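Local coordinates for protein probable exosome complex exonuclease 2 (Methanothermobacter thermautotrophicus, PDB 2WNR) that probably serves as a non-catalytic subunit of the archaeal RNA-degrading exosome and helps to shape the active site of its partner Rrp41, at residues Leu82-Leu88 with Phe138-Ile144; Ile115-Ile121 with Thr158-Leu163. All coordinates share one frame; numbering follows the deposited sequence.

Contact 1 (Leu82-Leu88 with Phe138-Ile144); sequences LTNSELL and FLDLHII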
loop_
_atom_site.group_PDB
_atom_site.type_symbol
_atom_site.label_atom_id
_atom_site.label_comp_id
_atom_site.label_asym_id
_atom_site.label_seq_id
_atom_site.Cartn_x
_atom_site.Cartn_y
_atom_site.Cartn_z
ATOM N N LEU A 82 -16.648 -13.947 -1.511
ATOM C CA LEU A 82 -15.311 -13.374 -1.604
ATOM C C LEU A 82 -14.258 -14.428 -1.257
ATOM O O LEU A 82 -14.140 -14.837 -0.104
ATOM C CB LEU A 82 -15.193 -12.183 -0.653
ATOM C CG LEU A 82 -15.872 -10.899 -1.099
ATOM C CD1 LEU A 82 -16.222 -10.041 0.090
ATOM C CD2 LEU A 82 -15.025 -10.115 -2.092
ATOM N N THR A 83 -13.494 -14.865 -2.257
ATOM C CA THR A 83 -12.507 -15.924 -2.078
ATOM C C THR A 83 -11.117 -15.323 -1.987
ATOM O O THR A 83 -10.722 -14.516 -2.823
ATOM C CB THR A 83 -12.563 -16.963 -3.219
ATOM O OG1 THR A 83 -13.885 -17.499 -3.300
ATOM C CG2 THR A 83 -11.587 -18.128 -2.987
ATOM N N ASN A 84 -10.387 -15.697 -0.943
ATOM C CA ASN A 84 -9.015 -15.255 -0.780
ATOM C C ASN A 84 -8.166 -16.368 -0.178
ATOM O O ASN A 84 -8.639 -17.126 0.672
ATOM C CB ASN A 84 -8.913 -13.975 0.064
ATOM C CG ASN A 84 -7.463 -13.498 0.213
ATOM O OD1 ASN A 84 -6.892 -12.914 -0.711
ATOM N ND2 ASN A 84 -6.857 -13.770 1.378
ATOM N N SER A 85 -6.923 -16.478 -0.631
ATOM C CA SER A 85 -6.052 -17.517 -0.113
ATOM C C SER A 85 -4.741 -16.949 0.394
ATOM O O SER A 85 -4.171 -16.038 -0.207
ATOM C CB SER A 85 -5.798 -18.598 -1.162
ATOM O OG SER A 85 -5.404 -18.020 -2.377
ATOM N N GLU A 86 -4.283 -17.488 1.513
ATOM C CA GLU A 86 -3.000 -17.122 2.069
ATOM C C GLU A 86 -1.974 -18.252 1.862
ATOM O O GLU A 86 -2.004 -19.265 2.567
ATOM C CB GLU A 86 -3.156 -16.791 3.553
ATOM C CG GLU A 86 -3.880 -15.493 3.824
ATOM C CD GLU A 86 -3.022 -14.256 3.557
ATOM O OE1 GLU A 86 -2.115 -13.975 4.370
ATOM O OE2 GLU A 86 -3.266 -13.545 2.552
ATOM N N LEU A 87 -1.088 -18.079 0.885
ATOM C CA LEU A 87 -0.020 -19.034 0.664
ATOM C C LEU A 87 1.120 -18.726 1.646
ATOM O O LEU A 87 2.019 -17.939 1.356
ATOM C CB LEU A 87 0.449 -19.004 -0.793
ATOM C CG LEU A 87 -0.177 -19.998 -1.773
ATOM C CD1 LEU A 87 -1.681 -19.987 -1.710
ATOM C CD2 LEU A 87 0.272 -19.692 -3.184
ATOM N N LEU A 88 1.060 -19.346 2.818
ATOM C CA LEU A 88 1.907 -18.957 3.928
ATOM C C LEU A 88 3.378 -19.340 3.759
ATOM O O LEU A 88 3.705 -20.460 3.336
ATOM C CB LEU A 88 1.393 -19.572 5.234
ATOM C CG LEU A 88 -0.049 -19.313 5.685
ATOM C CD1 LEU A 88 -0.415 -20.156 6.902
ATOM C CD2 LEU A 88 -0.398 -17.844 5.900
ATOM N N PHE A 138 -17.193 -14.705 3.243
ATOM C CA PHE A 138 -15.732 -14.669 3.078
ATOM C C PHE A 138 -15.170 -16.078 3.136
ATOM O O PHE A 138 -15.073 -16.679 4.200
ATOM C CB PHE A 138 -15.059 -13.801 4.144
ATOM C CG PHE A 138 -15.278 -12.327 3.960
ATOM C CD1 PHE A 138 -14.390 -11.570 3.200
ATOM C CD2 PHE A 138 -16.368 -11.688 4.545
ATOM C CE1 PHE A 138 -14.587 -10.190 3.024
ATOM C CE2 PHE A 138 -16.564 -10.320 4.376
ATOM C CZ PHE A 138 -15.665 -9.574 3.610
ATOM N N LEU A 139 -14.828 -16.618 1.979
ATOM C CA LEU A 139 -14.129 -17.885 1.912
ATOM C C LEU A 139 -12.629 -17.610 2.039
ATOM O O LEU A 139 -12.040 -16.983 1.162
ATOM C CB LEU A 139 -14.449 -18.585 0.595
ATOM C CG LEU A 139 -15.783 -19.324 0.438
ATOM C CD1 LEU A 139 -16.947 -18.652 1.146
ATOM C CD2 LEU A 139 -16.107 -19.473 -1.026
ATOM N N ASP A 140 -12.033 -18.053 3.142
ATOM C CA ASP A 140 -10.611 -17.831 3.400
ATOM C C ASP A 140 -9.802 -19.136 3.431
ATOM O O ASP A 140 -9.993 -19.992 4.300
ATOM C CB ASP A 140 -10.414 -17.030 4.687
ATOM C CG ASP A 140 -10.705 -15.555 4.499
ATOM O OD1 ASP A 140 -9.996 -14.920 3.679
ATOM O OD2 ASP A 140 -11.629 -15.031 5.175
ATOM N N LEU A 141 -8.904 -19.281 2.465
ATOM C CA LEU A 141 -8.135 -20.501 2.305
ATOM C C LEU A 141 -6.762 -20.295 2.912
ATOM O O LEU A 141 -6.042 -19.375 2.538
ATOM C CB LEU A 141 -8.022 -20.872 0.819
ATOM C CG LEU A 141 -9.250 -21.360 0.032
ATOM C CD1 LEU A 141 -10.482 -20.501 0.235
ATOM C CD2 LEU A 141 -8.926 -21.443 -1.460
ATOM N N HIS A 142 -6.412 -21.158 3.857
ATOM C CA HIS A 142 -5.186 -21.005 4.623
ATOM C C HIS A 142 -4.253 -22.173 4.310
ATOM O O HIS A 142 -4.442 -23.296 4.804
ATOM C CB HIS A 142 -5.516 -20.937 6.115
ATOM C CG HIS A 142 -4.774 -19.868 6.852
ATOM N ND1 HIS A 142 -4.996 -18.523 6.642
ATOM C CD2 HIS A 142 -3.820 -19.944 7.811
ATOM C CE1 HIS A 142 -4.207 -17.817 7.431
ATOM N NE2 HIS A 142 -3.482 -18.655 8.149
ATOM N N ILE A 143 -3.253 -21.917 3.475
ATOM C CA ILE A 143 -2.375 -22.991 3.041
ATOM C C ILE A 143 -1.304 -23.179 4.116
ATOM O O ILE A 143 -0.493 -22.292 4.367
ATOM C CB ILE A 143 -1.801 -22.765 1.616
ATOM C CG1 ILE A 143 -2.890 -22.902 0.538
ATOM C CG2 ILE A 143 -0.767 -23.793 1.297
ATOM C CD1 ILE A 143 -3.931 -21.791 0.490
ATOM N N ILE A 144 -1.340 -24.353 4.742
ATOM C CA ILE A 144 -0.567 -24.689 5.929
ATOM C C ILE A 144 0.692 -25.474 5.571
ATOM O O ILE A 144 1.725 -25.338 6.226
ATOM C CB ILE A 144 -1.460 -25.518 6.898
ATOM C CG1 ILE A 144 -2.707 -24.717 7.327
ATOM C CG2 ILE A 144 -0.711 -25.995 8.102
ATOM C CD1 ILE A 144 -2.436 -23.372 8.012
#
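Leu88 lies over one face of the His142 imidazole. Its CD2 makes an off-centre CH-pi contact, 4.3 Å from the centroid of the His142 ring and 28° off the normal. Glu86 CB approaches the same ring obliquely near ND1. An aromatic side chain of another protein chain meets His142 edge-to-face. At the other end, Leu82 CD1 leans obliquely on the Phe138 ring, 3.4 Å from Phe138 CE1, and the two side chains run alongside each other. The Asn84 amide and Asp140 carboxylate planes are 76° apart, and no hydrogen bond joins them. Outside the two strands, a basic side chain of another protein chain forms a salt bridge with Asp140 OD1.

The backbones form two parallel neighbouring strands. Leu139 N bonds to Leu82 O at 2.8 Å, and Asn84 N to Leu139 O. Leu141 N bonds to Asn84 O at 2.8 Å. Glu86 N bonds to Leu141 O, and Ile143 N to Glu86 O. On the face opposite His142 and Phe138, Leu87 CD1 meets Ile143 CD1 at 3.6 Å. Thr83 OG1 lies anti to the carbonyl carbon (chi1 -57°), from where it bonds to Asp112.

The Thr83, Ser85, Leu139 and Leu141 face is packed by helix 102-117 and helix 150-164. Phe138, Asp140 and His142 meet a second exosome protein. Strand 58-69 flanks 138-144 on the side away from 82-88, placing 138-144 inside the sheet.

Contact 2 (Ile115-Ile121 with Thr158-Leu163); sequences IRESRMI and TVAALL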
loop_
_atom_site.group_PDB
_atom_site.type_symbol
_atom_site.label_atom_id
_atom_site.label_comp_id
_atom_site.label_asym_id
_atom_site.label_seq_id
_atom_site.Cartn_x
_atom_site.Cartn_y
_atom_site.Cartn_z
ATOM N N ILE A 115 -16.432 -22.777 -7.493
ATOM C CA ILE A 115 -17.589 -22.544 -6.623
ATOM C C ILE A 115 -18.657 -21.673 -7.290
ATOM O O ILE A 115 -19.848 -21.989 -7.210
ATOM C CB ILE A 115 -17.166 -21.970 -5.240
ATOM C CG1 ILE A 115 -16.834 -23.101 -4.271
ATOM C CG2 ILE A 115 -18.258 -21.127 -4.613
ATOM C CD1 ILE A 115 -15.431 -23.606 -4.387
ATOM N N ARG A 116 -18.229 -20.603 -7.957
ATOM C CA ARG A 116 -19.155 -19.622 -8.530
ATOM C C ARG A 116 -19.907 -20.150 -9.752
ATOM O O ARG A 116 -21.127 -20.049 -9.819
ATOM C CB ARG A 116 -18.417 -18.318 -8.867
ATOM C CG ARG A 116 -19.311 -17.147 -9.321
ATOM C CD ARG A 116 -18.488 -15.866 -9.528
ATOM N NE ARG A 116 -17.683 -15.545 -8.347
ATOM C CZ ARG A 116 -18.126 -14.882 -7.278
ATOM N NH1 ARG A 116 -19.389 -14.434 -7.224
ATOM N NH2 ARG A 116 -17.298 -14.657 -6.266
ATOM N N GLU A 117 -19.167 -20.722 -10.699
ATOM C CA GLU A 117 -19.722 -21.152 -11.985
ATOM C C GLU A 117 -20.588 -22.416 -11.900
ATOM O O GLU A 117 -21.477 -22.626 -12.728
ATOM C CB GLU A 117 -18.609 -21.328 -13.024
ATOM C CG GLU A 117 -17.825 -20.050 -13.330
ATOM C CD GLU A 117 -18.710 -18.888 -13.770
ATOM O OE1 GLU A 117 -19.412 -19.013 -14.792
ATOM O OE2 GLU A 117 -18.700 -17.841 -13.090
ATOM N N SER A 118 -20.317 -23.253 -10.906
ATOM C CA SER A 118 -21.150 -24.410 -10.625
ATOM C C SER A 118 -22.502 -23.984 -10.038
ATOM O O SER A 118 -23.434 -24.789 -9.952
ATOM C CB SER A 118 -20.437 -25.352 -9.660
ATOM O OG SER A 118 -20.318 -24.769 -8.375
ATOM N N ARG A 119 -22.600 -22.712 -9.649
ATOM C CA ARG A 119 -23.805 -22.148 -9.023
ATOM C C ARG A 119 -24.188 -22.992 -7.808
ATOM O O ARG A 119 -25.362 -23.296 -7.566
ATOM C CB ARG A 119 -24.964 -21.988 -10.034
ATOM C CG ARG A 119 -24.557 -21.330 -11.369
ATOM C CD ARG A 119 -25.628 -20.398 -11.940
ATOM N NE ARG A 119 -26.903 -21.069 -12.108
ATOM C CZ ARG A 119 -28.062 -20.809 -11.497
ATOM N NH1 ARG A 119 -28.229 -19.813 -10.626
ATOM N NH2 ARG A 119 -29.090 -21.587 -11.799
ATOM N N MET A 120 -23.159 -23.363 -7.056
ATOM C CA MET A 120 -23.267 -24.193 -5.870
ATOM C C MET A 120 -24.115 -23.545 -4.798
ATOM O O MET A 120 -24.910 -24.215 -4.138
ATOM C CB MET A 120 -21.873 -24.451 -5.320
ATOM C CG MET A 120 -21.831 -25.069 -3.948
ATOM S SD MET A 120 -20.176 -25.677 -3.610
ATOM C CE MET A 120 -20.466 -26.420 -2.006
ATOM N N ILE A 121 -23.949 -22.237 -4.636
ATOM C CA ILE A 121 -24.698 -21.475 -3.648
ATOM C C ILE A 121 -25.703 -20.553 -4.337
ATOM O O ILE A 121 -25.349 -19.820 -5.252
ATOM C CB ILE A 121 -23.729 -20.699 -2.723
ATOM C CG1 ILE A 121 -22.973 -21.688 -1.853
ATOM C CG2 ILE A 121 -24.472 -19.712 -1.832
ATOM C CD1 ILE A 121 -21.624 -21.200 -1.447
ATOM N N THR A 158 -12.794 -25.928 0.446
ATOM C CA THR A 158 -13.763 -24.855 0.334
ATOM C C THR A 158 -15.168 -25.433 0.257
ATOM O O THR A 158 -16.050 -25.004 1.002
ATOM C CB THR A 158 -13.496 -23.993 -0.893
ATOM O OG1 THR A 158 -12.120 -23.595 -0.902
ATOM C CG2 THR A 158 -14.380 -22.743 -0.873
ATOM N N VAL A 159 -15.360 -26.419 -0.623
ATOM C CA VAL A 159 -16.633 -27.118 -0.712
ATOM C C VAL A 159 -17.008 -27.708 0.646
ATOM O O VAL A 159 -18.139 -27.518 1.116
ATOM C CB VAL A 159 -16.650 -28.191 -1.840
ATOM C CG1 VAL A 159 -17.869 -29.095 -1.728
ATOM C CG2 VAL A 159 -16.668 -27.516 -3.203
ATOM N N ALA A 160 -16.060 -28.395 1.281
ATOM C CA ALA A 160 -16.312 -28.998 2.588
ATOM C C ALA A 160 -16.749 -27.937 3.600
ATOM O O ALA A 160 -17.760 -28.107 4.286
ATOM C CB ALA A 160 -15.088 -29.758 3.086
ATOM N N ALA A 161 -16.004 -26.832 3.660
ATOM C CA ALA A 161 -16.296 -25.756 4.601
ATOM C C ALA A 161 -17.684 -25.145 4.372
ATOM O O ALA A 161 -18.396 -24.811 5.322
ATOM C CB ALA A 161 -15.222 -24.695 4.529
ATOM N N LEU A 162 -18.064 -25.018 3.105
ATOM C CA LEU A 162 -19.355 -24.454 2.738
ATOM C C LEU A 162 -20.503 -25.325 3.222
ATOM O O LEU A 162 -21.537 -24.820 3.664
ATOM C CB LEU A 162 -19.453 -24.262 1.224
ATOM C CG LEU A 162 -18.661 -23.083 0.657
ATOM C CD1 LEU A 162 -18.572 -23.134 -0.858
ATOM C CD2 LEU A 162 -19.140 -21.746 1.148
ATOM N N LEU A 163 -20.311 -26.635 3.124
ATOM C CA LEU A 163 -21.289 -27.604 3.587
ATOM C C LEU A 163 -21.409 -27.582 5.112
ATOM O O LEU A 163 -22.490 -27.819 5.672
ATOM C CB LEU A 163 -20.857 -28.981 3.111
ATOM C CG LEU A 163 -21.442 -29.610 1.841
ATOM C CD1 LEU A 163 -22.396 -28.736 0.985
ATOM C CD2 LEU A 163 -20.416 -30.371 1.022
#
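Thr158 O accepts a helical hydrogen bond from Leu162 N at 2.9 Å. This bond links one turn of helix 150-164, and both residues of the pair direct side chains at Ile115. Thr158 OG1 is hydrogen-bonded to Ala154 O of its own helix, leaving the methyl CG2 to meet Ile115 CD1 at 3.8 Å. Ile115 CG1 also rests on Leu162 CD1.

Helix 102-117 finishes beside this turn. Arg119 closes it with a Schellman motif, phi 54°, and Arg119 N bonds to Arg116 O. Beyond it, Met120 and Ile121 direct their side chains toward 158-163. Met120 has CG anti to the backbone N (chi1 169°), and the rest of its chain is extended. This carries SD and CE across to helix 150-164. Met120 CE reaches Val159 CG1 at 3.7 Å and also meets Leu162 and Leu163, while SD lies against Val159 CG2. Ile121 crosses Leu162 at about a right angle, with Ile121 CD1 3.6 Å from Leu162 CD2. Leu162 thus meets Ile115, Met120 and Ile121.

Leu265 of helix 244-268 and Val64 of strand 58-69 also border 158-163. No hydrogen bond links the two segments. The junction is made of methyl, methylene and thioether groups, so the end of helix 102-117 and the loop after it are joined to helix 150-164 by hydrophobic and dispersion contacts.

Overall arrangement
Contacts 1 and 2 have centres about 15 Å apart and meet on the face of the sheet that carries Leu139 and Leu141. Strand 80-87 is followed by helix 102-117, and strand 133-145 by helix 150-164. Contact 1 pairs the strands. Contact 2 joins the end of helix 102-117 and the following loop to helix 150-164. The joint is direct: Leu139 CD2 lies 3.7 Å from Thr158 CG2, and Leu139 CD1 lies 3.8 Å from Leu162 CD2. All four segments belong to the first RNase PH family region. The opposite face of contact 1 meets another protein chain. Such an interface would fit the predicted role in structuring the Rrp41 active site.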